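Local coordinates for secreted protein ASP-2 (Necator americanus, PDB 1U53), which is of unknown biochemical function but belongs to the CAP (pathogenesis-related-1) superfamily of secreted proteins and is a vaccine antigen for human hookworm infection, at residues 70-75 with 87-92; 64-69 with 158-163; 10-15 with 148-153; 22-27 with 103-108. One frame throughout, in Å; residues are numbered along the deposited sequence.

Interaction 1 (70-75 with 87-92); sequences CVFKHS and IFMSSD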
loop_
_atom_site.group_PDB
_atom_site.type_symbol
_atom_site.label_atom_id
_atom_site.label_comp_id
_atom_site.label_asym_id
_atom_site.label_seq_id
_atom_site.Cartn_x
_atom_site.Cartn_y
_atom_site.Cartn_z
ATOM N N CYS A 70 -11.809 9.251 13.708
ATOM C CA CYS A 70 -10.886 9.112 14.828
ATOM C C CYS A 70 -11.204 7.873 15.676
ATOM O O CYS A 70 -11.129 7.905 16.892
ATOM C CB CYS A 70 -10.876 10.397 15.681
ATOM S SG CYS A 70 -9.930 11.701 14.849
ATOM N N VAL A 71 -11.598 6.801 14.993
ATOM C CA VAL A 71 -11.761 5.463 15.572
ATOM C C VAL A 71 -10.869 4.559 14.732
ATOM O O VAL A 71 -10.957 4.547 13.491
ATOM C CB VAL A 71 -13.186 4.963 15.477
ATOM C CG1 VAL A 71 -13.280 3.595 16.129
ATOM C CG2 VAL A 71 -14.143 5.958 16.210
ATOM N N PHE A 72 -9.978 3.847 15.401
ATOM C CA PHE A 72 -9.069 2.936 14.679
ATOM C C PHE A 72 -9.859 1.706 14.236
ATOM O O PHE A 72 -10.028 0.754 15.012
ATOM C CB PHE A 72 -7.927 2.516 15.611
ATOM C CG PHE A 72 -6.845 1.688 14.934
ATOM C CD1 PHE A 72 -5.939 2.269 14.056
ATOM C CD2 PHE A 72 -6.741 0.329 15.168
ATOM C CE1 PHE A 72 -4.960 1.488 13.452
ATOM C CE2 PHE A 72 -5.742 -0.460 14.566
ATOM C CZ PHE A 72 -4.871 0.117 13.690
ATOM N N LYS A 73 -10.362 1.723 12.997
ATOM C CA LYS A 73 -11.209 0.629 12.538
ATOM C C LYS A 73 -11.280 0.651 11.027
ATOM O O LYS A 73 -11.396 1.707 10.406
ATOM C CB LYS A 73 -12.640 0.792 13.106
ATOM C CG LYS A 73 -13.483 -0.490 12.968
ATOM C CD LYS A 73 -14.959 -0.216 13.282
ATOM C CE LYS A 73 -15.781 -1.509 13.150
ATOM N NZ LYS A 73 -15.109 -2.665 13.817
ATOM N N HIS A 74 -11.246 -0.533 10.446
ATOM C CA HIS A 74 -11.534 -0.656 9.018
ATOM C C HIS A 74 -12.943 -0.191 8.699
ATOM O O HIS A 74 -13.891 -0.427 9.468
ATOM C CB HIS A 74 -11.312 -2.099 8.549
ATOM C CG HIS A 74 -9.887 -2.378 8.223
ATOM N ND1 HIS A 74 -9.076 -3.149 9.027
ATOM C CD2 HIS A 74 -9.102 -1.921 7.218
ATOM C CE1 HIS A 74 -7.860 -3.187 8.502
ATOM N NE2 HIS A 74 -7.860 -2.466 7.396
ATOM N N SER A 75 -13.074 0.427 7.531
ATOM C CA SER A 75 -14.367 0.858 7.023
ATOM C C SER A 75 -15.105 -0.290 6.367
ATOM O O SER A 75 -14.526 -1.277 5.877
ATOM C CB SER A 75 -14.192 2.012 5.992
ATOM O OG SER A 75 -13.307 1.616 4.939
ATOM N N ILE A 87 -4.732 0.498 7.626
ATOM C CA ILE A 87 -4.841 1.553 8.646
ATOM C C ILE A 87 -3.639 1.490 9.604
ATOM O O ILE A 87 -2.977 0.436 9.731
ATOM C CB ILE A 87 -6.167 1.463 9.451
ATOM C CG1 ILE A 87 -6.254 0.147 10.223
ATOM C CG2 ILE A 87 -7.356 1.696 8.515
ATOM C CD1 ILE A 87 -7.546 0.053 11.081
ATOM N N PHE A 88 -3.297 2.630 10.217
ATOM C CA PHE A 88 -2.115 2.697 11.101
ATOM C C PHE A 88 -2.371 3.762 12.134
ATOM O O PHE A 88 -3.056 4.756 11.853
ATOM C CB PHE A 88 -0.851 3.071 10.295
ATOM C CG PHE A 88 0.362 3.455 11.137
ATOM C CD1 PHE A 88 1.233 2.499 11.614
ATOM C CD2 PHE A 88 0.620 4.795 11.412
ATOM C CE1 PHE A 88 2.383 2.879 12.385
ATOM C CE2 PHE A 88 1.740 5.190 12.205
ATOM C CZ PHE A 88 2.615 4.198 12.681
ATOM N N MET A 89 -1.832 3.580 13.332
ATOM C CA MET A 89 -1.927 4.695 14.287
ATOM C C MET A 89 -0.647 4.786 15.101
ATOM O O MET A 89 0.044 3.782 15.344
ATOM C CB MET A 89 -3.113 4.547 15.230
ATOM C CG MET A 89 -3.042 3.278 16.088
ATOM S SD MET A 89 -4.416 3.232 17.240
ATOM C CE MET A 89 -3.805 4.316 18.480
ATOM N N SER A 90 -0.382 6.019 15.551
ATOM C CA SER A 90 0.685 6.299 16.491
ATOM C C SER A 90 0.116 7.110 17.645
ATOM O O SER A 90 -0.787 7.888 17.464
ATOM C CB SER A 90 1.722 7.185 15.792
ATOM O OG SER A 90 2.635 7.736 16.716
ATOM N N SER A 91 0.680 6.970 18.844
ATOM C CA SER A 91 0.222 7.780 19.957
ATOM C C SER A 91 0.730 9.228 19.896
ATOM O O SER A 91 0.269 10.046 20.693
ATOM C CB SER A 91 0.738 7.179 21.287
ATOM O OG SER A 91 2.157 7.363 21.308
ATOM N N ASP A 92 1.655 9.539 18.981
ATOM C CA ASP A 92 2.130 10.926 18.783
ATOM C C ASP A 92 1.142 11.671 17.888
ATOM O O ASP A 92 1.350 11.767 16.675
ATOM C CB ASP A 92 3.524 10.867 18.131
ATOM C CG ASP A 92 4.236 12.205 18.069
ATOM O OD1 ASP A 92 3.634 13.236 18.382
ATOM O OD2 ASP A 92 5.426 12.187 17.656
#
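Phe72 turns its ring away from its own backbone N (chi1 -174°) and lays it across strand 84-90, while Ile87 and Met89, each with chi1 near 61°, send their chains up to meet it on opposite faces. Ile87 CD1 sits almost straight over the ring centre, 3.8 Å from the Phe72 centroid, a CH-pi contact. On the other face Met89 SD lies 4.0 Å from that centroid as a Met-aromatic contact. The ring's edge closes on the strand itself, Phe72 CE1 being 3.7 Å from Phe88 C. Both strand residues face the loop: the branched Ile87 suits a strand and presents a methyl to the ring, while the unbranched Met89 brings a polarisable sulfur. Phe88, between them, faces helix 97-109.

The methyl Ile87 CD1 is used twice, for it also lies over the His74 ring, 4.2 Å from its centroid. His74 NE2 makes a weak hydrogen bond to Glu85 O.

Loop and strand run antiparallel, yet their backbones are too far apart to pair as strands. Their side chains join them instead, by dispersion and the sulfur-aromatic contact, and polar anchors such as Asn66 and Tyr158, which bond Lys73, come from outside the contact.

Interaction 2 (64-69 with 158-163); sequences MNNAKQ and YVVCQY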
loop_
_atom_site.group_PDB
_atom_site.type_symbol
_atom_site.label_atom_id
_atom_site.label_comp_id
_atom_site.label_asym_id
_atom_site.label_seq_id
_atom_site.Cartn_x
_atom_site.Cartn_y
_atom_site.Cartn_z
ATOM N N MET A 64 -10.043 9.660 3.903
ATOM C CA MET A 64 -10.397 10.756 4.802
ATOM C C MET A 64 -11.670 10.525 5.597
ATOM O O MET A 64 -11.725 10.820 6.802
ATOM C CB MET A 64 -10.513 12.087 4.008
ATOM C CG MET A 64 -10.801 13.276 4.916
ATOM S SD MET A 64 -10.939 14.759 3.876
ATOM C CE MET A 64 -12.469 14.436 3.004
ATOM N N ASN A 65 -12.725 10.038 4.925
ATOM C CA ASN A 65 -13.975 9.781 5.601
ATOM C C ASN A 65 -13.765 8.813 6.774
ATOM O O ASN A 65 -14.450 8.912 7.773
ATOM C CB ASN A 65 -14.998 9.187 4.632
ATOM C CG ASN A 65 -15.485 10.186 3.606
ATOM O OD1 ASN A 65 -15.244 11.384 3.745
ATOM N ND2 ASN A 65 -16.123 9.699 2.535
ATOM N N ASN A 66 -12.838 7.860 6.632
ATOM C CA ASN A 66 -12.511 6.965 7.735
ATOM C C ASN A 66 -11.681 7.703 8.763
ATOM O O ASN A 66 -12.067 7.826 9.934
ATOM C CB ASN A 66 -11.731 5.743 7.188
ATOM C CG ASN A 66 -11.367 4.715 8.274
ATOM O OD1 ASN A 66 -11.325 5.038 9.453
ATOM N ND2 ASN A 66 -11.089 3.464 7.859
ATOM N N ALA A 67 -10.556 8.239 8.317
ATOM C CA ALA A 67 -9.647 8.928 9.273
ATOM C C ALA A 67 -10.368 9.953 10.130
ATOM O O ALA A 67 -10.096 10.010 11.293
ATOM C CB ALA A 67 -8.484 9.564 8.545
ATOM N N LYS A 68 -11.252 10.772 9.556
ATOM C CA LYS A 68 -11.842 11.873 10.323
ATOM C C LYS A 68 -12.695 11.399 11.492
ATOM O O LYS A 68 -12.981 12.183 12.405
ATOM C CB LYS A 68 -12.707 12.751 9.418
ATOM C CG LYS A 68 -11.868 13.605 8.473
ATOM C CD LYS A 68 -11.239 14.714 9.263
ATOM C CE LYS A 68 -10.739 15.861 8.400
ATOM N NZ LYS A 68 -9.814 16.727 9.194
ATOM N N GLN A 69 -13.163 10.147 11.472
ATOM C CA GLN A 69 -13.961 9.658 12.611
ATOM C C GLN A 69 -13.135 9.355 13.863
ATOM O O GLN A 69 -13.688 9.200 14.961
ATOM C CB GLN A 69 -14.719 8.404 12.227
ATOM C CG GLN A 69 -15.623 8.551 11.034
ATOM C CD GLN A 69 -16.187 7.216 10.596
ATOM O OE1 GLN A 69 -16.806 6.482 11.400
ATOM N NE2 GLN A 69 -15.998 6.885 9.327
ATOM N N TYR A 158 -3.833 9.232 13.197
ATOM C CA TYR A 158 -4.522 8.105 12.567
ATOM C C TYR A 158 -4.371 8.195 11.046
ATOM O O TYR A 158 -4.673 9.226 10.444
ATOM C CB TYR A 158 -6.001 8.124 12.996
ATOM C CG TYR A 158 -6.864 7.029 12.435
ATOM C CD1 TYR A 158 -6.377 5.717 12.301
ATOM C CD2 TYR A 158 -8.193 7.261 12.126
ATOM C CE1 TYR A 158 -7.179 4.686 11.798
ATOM C CE2 TYR A 158 -9.001 6.236 11.588
ATOM C CZ TYR A 158 -8.498 4.960 11.440
ATOM O OH TYR A 158 -9.314 3.962 10.943
ATOM N N VAL A 159 -3.848 7.117 10.439
ATOM C CA VAL A 159 -3.502 7.116 9.011
ATOM C C VAL A 159 -4.331 6.063 8.345
ATOM O O VAL A 159 -4.354 4.903 8.782
ATOM C CB VAL A 159 -2.028 6.720 8.814
ATOM C CG1 VAL A 159 -1.656 6.589 7.346
ATOM C CG2 VAL A 159 -1.104 7.737 9.547
ATOM N N VAL A 160 -4.945 6.436 7.249
ATOM C CA VAL A 160 -5.686 5.488 6.443
ATOM C C VAL A 160 -5.251 5.653 5.006
ATOM O O VAL A 160 -5.278 6.754 4.475
ATOM C CB VAL A 160 -7.201 5.813 6.548
ATOM C CG1 VAL A 160 -8.056 4.863 5.675
ATOM C CG2 VAL A 160 -7.671 5.681 7.978
ATOM N N CYS A 161 -4.865 4.550 4.346
ATOM C CA CYS A 161 -4.710 4.559 2.881
ATOM C C CYS A 161 -5.756 3.650 2.235
ATOM O O CYS A 161 -6.072 2.592 2.791
ATOM C CB CYS A 161 -3.347 4.006 2.468
ATOM S SG CYS A 161 -2.008 5.205 2.723
ATOM N N GLN A 162 -6.315 4.062 1.106
ATOM C CA GLN A 162 -7.183 3.137 0.369
ATOM C C GLN A 162 -6.578 2.887 -1.015
ATOM O O GLN A 162 -5.749 3.648 -1.479
ATOM C CB GLN A 162 -8.648 3.623 0.316
ATOM C CG GLN A 162 -9.290 3.450 1.690
ATOM C CD GLN A 162 -10.660 4.111 1.864
ATOM O OE1 GLN A 162 -11.187 4.686 0.919
ATOM N NE2 GLN A 162 -11.248 4.000 3.079
ATOM N N TYR A 163 -7.047 1.814 -1.664
ATOM C CA TYR A 163 -6.323 1.158 -2.763
ATOM C C TYR A 163 -7.328 0.708 -3.825
ATOM O O TYR A 163 -8.265 -0.077 -3.503
ATOM C CB TYR A 163 -5.661 -0.103 -2.181
ATOM C CG TYR A 163 -4.541 0.230 -1.226
ATOM C CD1 TYR A 163 -3.235 0.357 -1.689
ATOM C CD2 TYR A 163 -4.781 0.365 0.140
ATOM C CE1 TYR A 163 -2.193 0.683 -0.779
ATOM C CE2 TYR A 163 -3.734 0.680 1.059
ATOM C CZ TYR A 163 -2.466 0.788 0.600
ATOM O OH TYR A 163 -1.487 1.128 1.511
#
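Asn66 of helix 57-67 and Tyr158 of strand 157-164 meet by their polar ends, tying a helix to the central sheet in the alpha-beta-alpha sandwich of the CAP fold. Tyr158 OH donates to Asn66 OD1 at 2.7 Å, approaching 34° out of the carbonyl plane; amide and ring are turned 65° against each other. An extended first torsion in Asn66 (chi1 -179°) carries its amide off the helix to this hydroxyl. At the ring's edge, Tyr158 CD2 comes within 3.4 Å of Ala67 O.

Beside this bond Val160 packs on the helix. Its CG2 fits between the two helix residues, Val160 CG2 lying 3.8 Å from Asn66 CG and, in an apolar contact, 4.0 Å from Ala67 CB. Alanine is small enough to let the helix settle close on the strand, with the CA atoms of Ala67 and Val160 6.0 Å apart.

Farther out, buried amides are satisfied in turn. Asn66 ND2 bonds to Lys73 O and Glu85 OE2, and Lys73 N bonds to Tyr158 OH, so both groups also hold the 70-75 loop. Gln162 NE2 shares Glu85 OE2, while Gln162 OE1 meets Thr62 OG1. Within the strand, Val160 CG2 rides 3.6 Å above the plane of the Tyr158 ring, displaced toward its rim.

Interaction 3 (10-15 with 148-153); sequences NGMSEE and CYVEAC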
loop_
_atom_site.group_PDB
_atom_site.type_symbol
_atom_site.label_atom_id
_atom_site.label_comp_id
_atom_site.label_asym_id
_atom_site.label_seq_id
_atom_site.Cartn_x
_atom_site.Cartn_y
_atom_site.Cartn_z
ATOM N N ASN A 10 -7.545 20.182 2.044
ATOM C CA ASN A 10 -8.422 19.490 3.002
ATOM C C ASN A 10 -7.726 19.010 4.289
ATOM O O ASN A 10 -8.317 18.208 5.053
ATOM C CB ASN A 10 -9.095 18.284 2.305
ATOM C CG ASN A 10 -8.074 17.234 1.880
ATOM O OD1 ASN A 10 -6.908 17.347 2.252
ATOM N ND2 ASN A 10 -8.506 16.203 1.104
ATOM N N GLY A 11 -6.521 19.517 4.540
ATOM C CA GLY A 11 -5.760 19.149 5.758
ATOM C C GLY A 11 -4.661 18.146 5.497
ATOM O O GLY A 11 -3.763 17.965 6.304
ATOM N N MET A 12 -4.730 17.482 4.361
ATOM C CA MET A 12 -3.670 16.576 3.966
ATOM C C MET A 12 -2.597 17.400 3.253
ATOM O O MET A 12 -2.929 18.260 2.449
ATOM C CB MET A 12 -4.288 15.544 3.019
ATOM C CG MET A 12 -3.381 14.473 2.651
ATOM S SD MET A 12 -2.661 13.557 4.063
ATOM C CE MET A 12 -1.773 12.409 3.013
ATOM N N SER A 13 -1.308 17.187 3.541
ATOM C CA SER A 13 -0.318 18.019 2.889
ATOM C C SER A 13 0.203 17.380 1.609
ATOM O O SER A 13 0.237 16.131 1.503
ATOM C CB SER A 13 0.872 18.267 3.841
ATOM O OG SER A 13 1.536 17.032 4.117
ATOM N N GLU A 14 0.621 18.207 0.649
ATOM C CA GLU A 14 1.204 17.693 -0.573
ATOM C C GLU A 14 2.446 16.850 -0.274
ATOM O O GLU A 14 2.697 15.841 -0.937
ATOM C CB GLU A 14 1.531 18.808 -1.569
ATOM C CG GLU A 14 1.648 18.331 -3.008
ATOM C CD GLU A 14 0.371 17.685 -3.585
ATOM O OE1 GLU A 14 -0.751 17.966 -3.132
ATOM O OE2 GLU A 14 0.500 16.873 -4.526
ATOM N N GLU A 15 3.205 17.244 0.750
ATOM C CA GLU A 15 4.405 16.473 1.148
ATOM C C GLU A 15 4.030 15.056 1.577
ATOM O O GLU A 15 4.703 14.075 1.230
ATOM C CB GLU A 15 5.112 17.173 2.294
ATOM C CG GLU A 15 5.732 18.529 1.942
ATOM C CD GLU A 15 4.734 19.722 1.844
ATOM O OE1 GLU A 15 3.552 19.643 2.259
ATOM O OE2 GLU A 15 5.179 20.799 1.372
ATOM N N CYS A 148 -4.621 8.573 0.476
ATOM C CA CYS A 148 -4.526 8.403 1.921
ATOM C C CYS A 148 -4.872 9.676 2.663
ATOM O O CYS A 148 -4.855 10.753 2.098
ATOM C CB CYS A 148 -3.070 8.032 2.285
ATOM S SG CYS A 148 -2.358 6.690 1.296
ATOM N N TYR A 149 -5.097 9.537 3.961
ATOM C CA TYR A 149 -5.309 10.719 4.797
ATOM C C TYR A 149 -4.717 10.464 6.171
ATOM O O TYR A 149 -4.818 9.336 6.693
ATOM C CB TYR A 149 -6.803 11.034 4.884
ATOM C CG TYR A 149 -7.104 12.432 5.406
ATOM C CD1 TYR A 149 -7.187 13.516 4.523
ATOM C CD2 TYR A 149 -7.265 12.668 6.776
ATOM C CE1 TYR A 149 -7.412 14.789 5.017
ATOM C CE2 TYR A 149 -7.497 13.928 7.260
ATOM C CZ TYR A 149 -7.581 14.989 6.384
ATOM O OH TYR A 149 -7.853 16.266 6.868
ATOM N N VAL A 150 -4.125 11.507 6.765
ATOM C CA VAL A 150 -3.550 11.482 8.124
ATOM C C VAL A 150 -4.299 12.496 8.941
ATOM O O VAL A 150 -4.386 13.696 8.549
ATOM C CB VAL A 150 -2.079 11.869 8.127
ATOM C CG1 VAL A 150 -1.500 11.838 9.544
ATOM C CG2 VAL A 150 -1.275 10.962 7.149
ATOM N N GLU A 151 -4.873 12.023 10.042
ATOM C CA GLU A 151 -5.662 12.878 10.928
ATOM C C GLU A 151 -5.026 12.959 12.293
ATOM O O GLU A 151 -4.704 11.939 12.887
ATOM C CB GLU A 151 -7.074 12.305 11.079
ATOM C CG GLU A 151 -8.024 13.131 11.991
ATOM C CD GLU A 151 -8.445 14.491 11.444
ATOM O OE1 GLU A 151 -7.933 14.927 10.399
ATOM O OE2 GLU A 151 -9.282 15.168 12.123
ATOM N N ALA A 152 -4.912 14.181 12.829
ATOM C CA ALA A 152 -4.432 14.338 14.189
ATOM C C ALA A 152 -5.622 14.289 15.095
ATOM O O ALA A 152 -6.296 15.314 15.292
ATOM C CB ALA A 152 -3.727 15.672 14.355
ATOM N N CYS A 153 -5.902 13.110 15.644
ATOM C CA CYS A 153 -7.035 12.956 16.526
ATOM C C CYS A 153 -6.619 13.346 17.921
ATOM O O CYS A 153 -5.449 13.654 18.173
ATOM C CB CYS A 153 -7.499 11.511 16.525
ATOM S SG CYS A 153 -8.013 10.926 14.921
#
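Tyr149 reaches out from strand 145-152 to give its hydroxyl proton to a backbone carbonyl of the N-terminal loop: Tyr149 OH to Asn10 O is 2.7 Å, only 17° out of the carbonyl plane. Lys68 NZ, which forms a salt bridge with Glu151, also bonds to Tyr149 OH, so the hydroxyl is held by two partners. A tyrosine suits the place, with a long flat body to span the gap and a polar tip for the loop.

Asn10 uses every polar group of its side chain. OD1 accepts from Met12 N at 3.0 Å, closing an Asx turn, and ND2 bonds to Glu60. The turn passes through Gly11, whose phi is positive (102°). At these backbone angles a CB would press on the carbonyl O of Asn10 and also run into Tyr149 OH, so glycine suits the place. Gly11 O is taken by Lys97 NZ.

Met12 bends at chi2 (56°), which lays its sulfur and methyl over the backbone of 148-150. Met12 CB rests 3.8 Å from Tyr149 CE1, and the sulfur stands obliquely to that ring as a Met-aromatic contact. Val150 N makes a weak hydrogen bond to Met12 SD at 3.7 Å, a soft acceptor for an amide flanked by residues that pair with strand 157-164. The methyl Met12 CE touches Cys148 O at 3.6 Å.

Ser13 then caps helix 14-32 through Ala16 N. Met12 packs against Phe20 of that helix, Tyr149 lies against Met64 and Ala67 of helix 57-67, and Val150 meets helix 97-109.

Interaction 4 (22-27 with 103-108); sequences EMHNSL and QASKAW. Unlike the reference sequence in segment 22-27: Met23 (reference Leu).
The rings of His24 and Trp108 approach by their edges, His24 CE1 lying 4.3 Å from Trp108 CZ3 and near the plane of each ring. One face of the indole is covered by its own helix, with Ala104 O 3.1 Å above the Trp108 plane and offset toward the rim. Trp108 also stacks with His134, and its NE1 bonds to Ile87 O of strand 84-90. The imidazole is held at both nitrogens: His24 ND1 by Phe20 O, one turn back, and His24 NE2 by Tyr163 OH, whose ring meets it at about 50°. Such anchoring fixes the rotation of both rings and accounts for polar aromatics being accommodated in a buried place.

The two helices, 14-32 and 97-109, run side by side in the CAP sandwich; the segments' axes come within 10.4 Å and cross at -28°. Ser105 marks the closest backbone approach, its CA 6.9 Å from that of Met23, and its short side chain lets Met23 lie against it. Turned back beside its backbone N, Ser105 OG bonds to Ala101 O of its own helix, which disposes of the hydroxyl without a partner across the gap. His24 CE1 is 4.0 Å from Ser105 OG, an oblique approach.

Met23, where the reference sequence has leucine, is bent at chi2 and again at a strained, nearly eclipsed chi3 (-15°). Its CE methyl comes to rest 3.5 Å from Ser105 CB and 4.1 Å from Lys106 CG, touching the aliphatic root of a lysine whose ammonium leads away. One turn on, Leu27 CD1 comes no nearer than 4.5 Å to Ser105 O.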
loop_
_atom_site.group_PDB
_atom_site.type_symbol
_atom_site.label_atom_id
_atom_site.label_comp_id
_atom_site.label_asym_id
_atom_site.label_seq_id
_atom_site.Cartn_x
_atom_site.Cartn_y
_atom_site.Cartn_z
ATOM N N GLU A 22 5.393 7.951 -3.352
ATOM C CA GLU A 22 6.790 7.540 -3.653
ATOM C C GLU A 22 7.225 6.288 -2.899
ATOM O O GLU A 22 7.860 5.397 -3.500
ATOM C CB GLU A 22 7.729 8.701 -3.329
ATOM C CG GLU A 22 7.455 9.820 -4.317
ATOM C CD GLU A 22 8.202 11.068 -4.013
ATOM O OE1 GLU A 22 9.080 11.014 -3.123
ATOM O OE2 GLU A 22 7.883 12.100 -4.668
ATOM N N MET A 23 6.881 6.218 -1.612
ATOM C CA MET A 23 7.176 5.049 -0.781
ATOM C C MET A 23 6.480 3.834 -1.339
ATOM O O MET A 23 7.049 2.759 -1.426
ATOM C CB MET A 23 6.664 5.214 0.646
ATOM C CG MET A 23 7.288 6.250 1.395
ATOM S SD MET A 23 8.353 5.694 2.731
ATOM C CE MET A 23 8.175 4.048 3.201
ATOM N N HIS A 24 5.206 3.977 -1.716
ATOM C CA HIS A 24 4.559 2.783 -2.293
ATOM C C HIS A 24 5.222 2.302 -3.565
ATOM O O HIS A 24 5.468 1.092 -3.748
ATOM C CB HIS A 24 3.066 3.007 -2.535
ATOM C CG HIS A 24 2.219 2.789 -1.308
ATOM N ND1 HIS A 24 2.166 3.668 -0.246
ATOM C CD2 HIS A 24 1.360 1.783 -1.008
ATOM C CE1 HIS A 24 1.335 3.196 0.674
ATOM N NE2 HIS A 24 0.833 2.049 0.227
ATOM N N ASN A 25 5.518 3.235 -4.481
ATOM C CA ASN A 25 6.139 2.797 -5.748
ATOM C C ASN A 25 7.562 2.305 -5.567
ATOM O O ASN A 25 7.975 1.330 -6.213
ATOM C CB ASN A 25 6.067 3.873 -6.798
ATOM C CG ASN A 25 4.705 3.939 -7.416
ATOM O OD1 ASN A 25 4.072 2.912 -7.594
ATOM N ND2 ASN A 25 4.227 5.153 -7.703
ATOM N N SER A 26 8.283 2.932 -4.650
ATOM C CA SER A 26 9.639 2.488 -4.318
ATOM C C SER A 26 9.649 1.033 -3.822
ATOM O O SER A 26 10.463 0.236 -4.224
ATOM C CB SER A 26 10.173 3.358 -3.180
ATOM O OG SER A 26 11.455 2.921 -2.732
ATOM N N LEU A 27 8.774 0.733 -2.884
ATOM C CA LEU A 27 8.752 -0.575 -2.263
ATOM C C LEU A 27 8.183 -1.608 -3.229
ATOM O O LEU A 27 8.699 -2.748 -3.278
ATOM C CB LEU A 27 7.932 -0.486 -0.964
ATOM C CG LEU A 27 8.608 0.349 0.127
ATOM C CD1 LEU A 27 7.664 0.676 1.283
ATOM C CD2 LEU A 27 9.818 -0.388 0.675
ATOM N N GLN A 103 6.052 6.420 8.505
ATOM C CA GLN A 103 5.958 5.373 9.542
ATOM C C GLN A 103 4.927 4.324 9.187
ATOM O O GLN A 103 5.122 3.116 9.408
ATOM C CB GLN A 103 5.605 6.006 10.874
ATOM C CG GLN A 103 6.688 6.896 11.409
ATOM C CD GLN A 103 6.597 7.052 12.941
ATOM O OE1 GLN A 103 5.602 6.665 13.576
ATOM N NE2 GLN A 103 7.649 7.639 13.529
ATOM N N ALA A 104 3.796 4.777 8.642
ATOM C CA ALA A 104 2.732 3.819 8.292
ATOM C C ALA A 104 3.185 2.894 7.196
ATOM O O ALA A 104 2.999 1.677 7.252
ATOM C CB ALA A 104 1.484 4.558 7.843
ATOM N N SER A 105 3.846 3.474 6.195
ATOM C CA SER A 105 4.239 2.692 5.028
ATOM C C SER A 105 5.290 1.689 5.459
ATOM O O SER A 105 5.252 0.539 5.026
ATOM C CB SER A 105 4.771 3.616 3.919
ATOM O OG SER A 105 3.750 4.571 3.508
ATOM N N LYS A 106 6.219 2.091 6.330
ATOM C CA LYS A 106 7.221 1.140 6.862
ATOM C C LYS A 106 6.576 0.023 7.681
ATOM O O LYS A 106 7.004 -1.121 7.590
ATOM C CB LYS A 106 8.258 1.860 7.742
ATOM C CG LYS A 106 9.196 2.777 6.968
ATOM C CD LYS A 106 10.024 3.515 8.023
ATOM C CE LYS A 106 11.302 4.067 7.513
ATOM N NZ LYS A 106 12.011 4.813 8.644
ATOM N N ALA A 107 5.583 0.342 8.528
ATOM C CA ALA A 107 4.952 -0.664 9.404
ATOM C C ALA A 107 4.210 -1.704 8.577
ATOM O O ALA A 107 4.200 -2.896 8.892
ATOM C CB ALA A 107 3.962 0.011 10.368
ATOM N N TRP A 108 3.544 -1.220 7.534
ATOM C CA TRP A 108 2.787 -2.126 6.655
ATOM C C TRP A 108 3.739 -3.015 5.888
ATOM O O TRP A 108 3.569 -4.240 5.827
ATOM C CB TRP A 108 1.906 -1.345 5.680
ATOM C CG TRP A 108 0.813 -0.532 6.385
ATOM C CD1 TRP A 108 0.195 -0.821 7.578
ATOM C CD2 TRP A 108 0.220 0.674 5.900
ATOM N NE1 TRP A 108 -0.727 0.175 7.887
ATOM C CE2 TRP A 108 -0.708 1.107 6.876
ATOM C CE3 TRP A 108 0.431 1.472 4.742
ATOM C CZ2 TRP A 108 -1.482 2.249 6.704
ATOM C CZ3 TRP A 108 -0.337 2.622 4.583
ATOM C CH2 TRP A 108 -1.269 3.009 5.591
#

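Overall arrangement
Interactions 1, 2 and 3 all reach the four-stranded mixed sheet, through neighbouring strands in the order 84-90, 157-164, 145-152. The centres of interactions 1 and 2 are about 8 Å apart, and those of interactions 2 and 3 about 9 Å. Interaction 4 lies about 16 to 17 Å from the centres of the others, joining two helices, of which 97-109 packs on the sheet and 14-32 also begins at interaction 3. Along the chain, interactions 1 and 4 are nested inside the loop closed by interaction 3, and interaction 1 also lies within interactions 2 and 4, whereas interaction 2 crosses 3 and 4. Disulfide Cys70-Cys153 joins interactions 1 and 3, and Cys148-Cys161 joins 2 and 3, as befits a secreted protein.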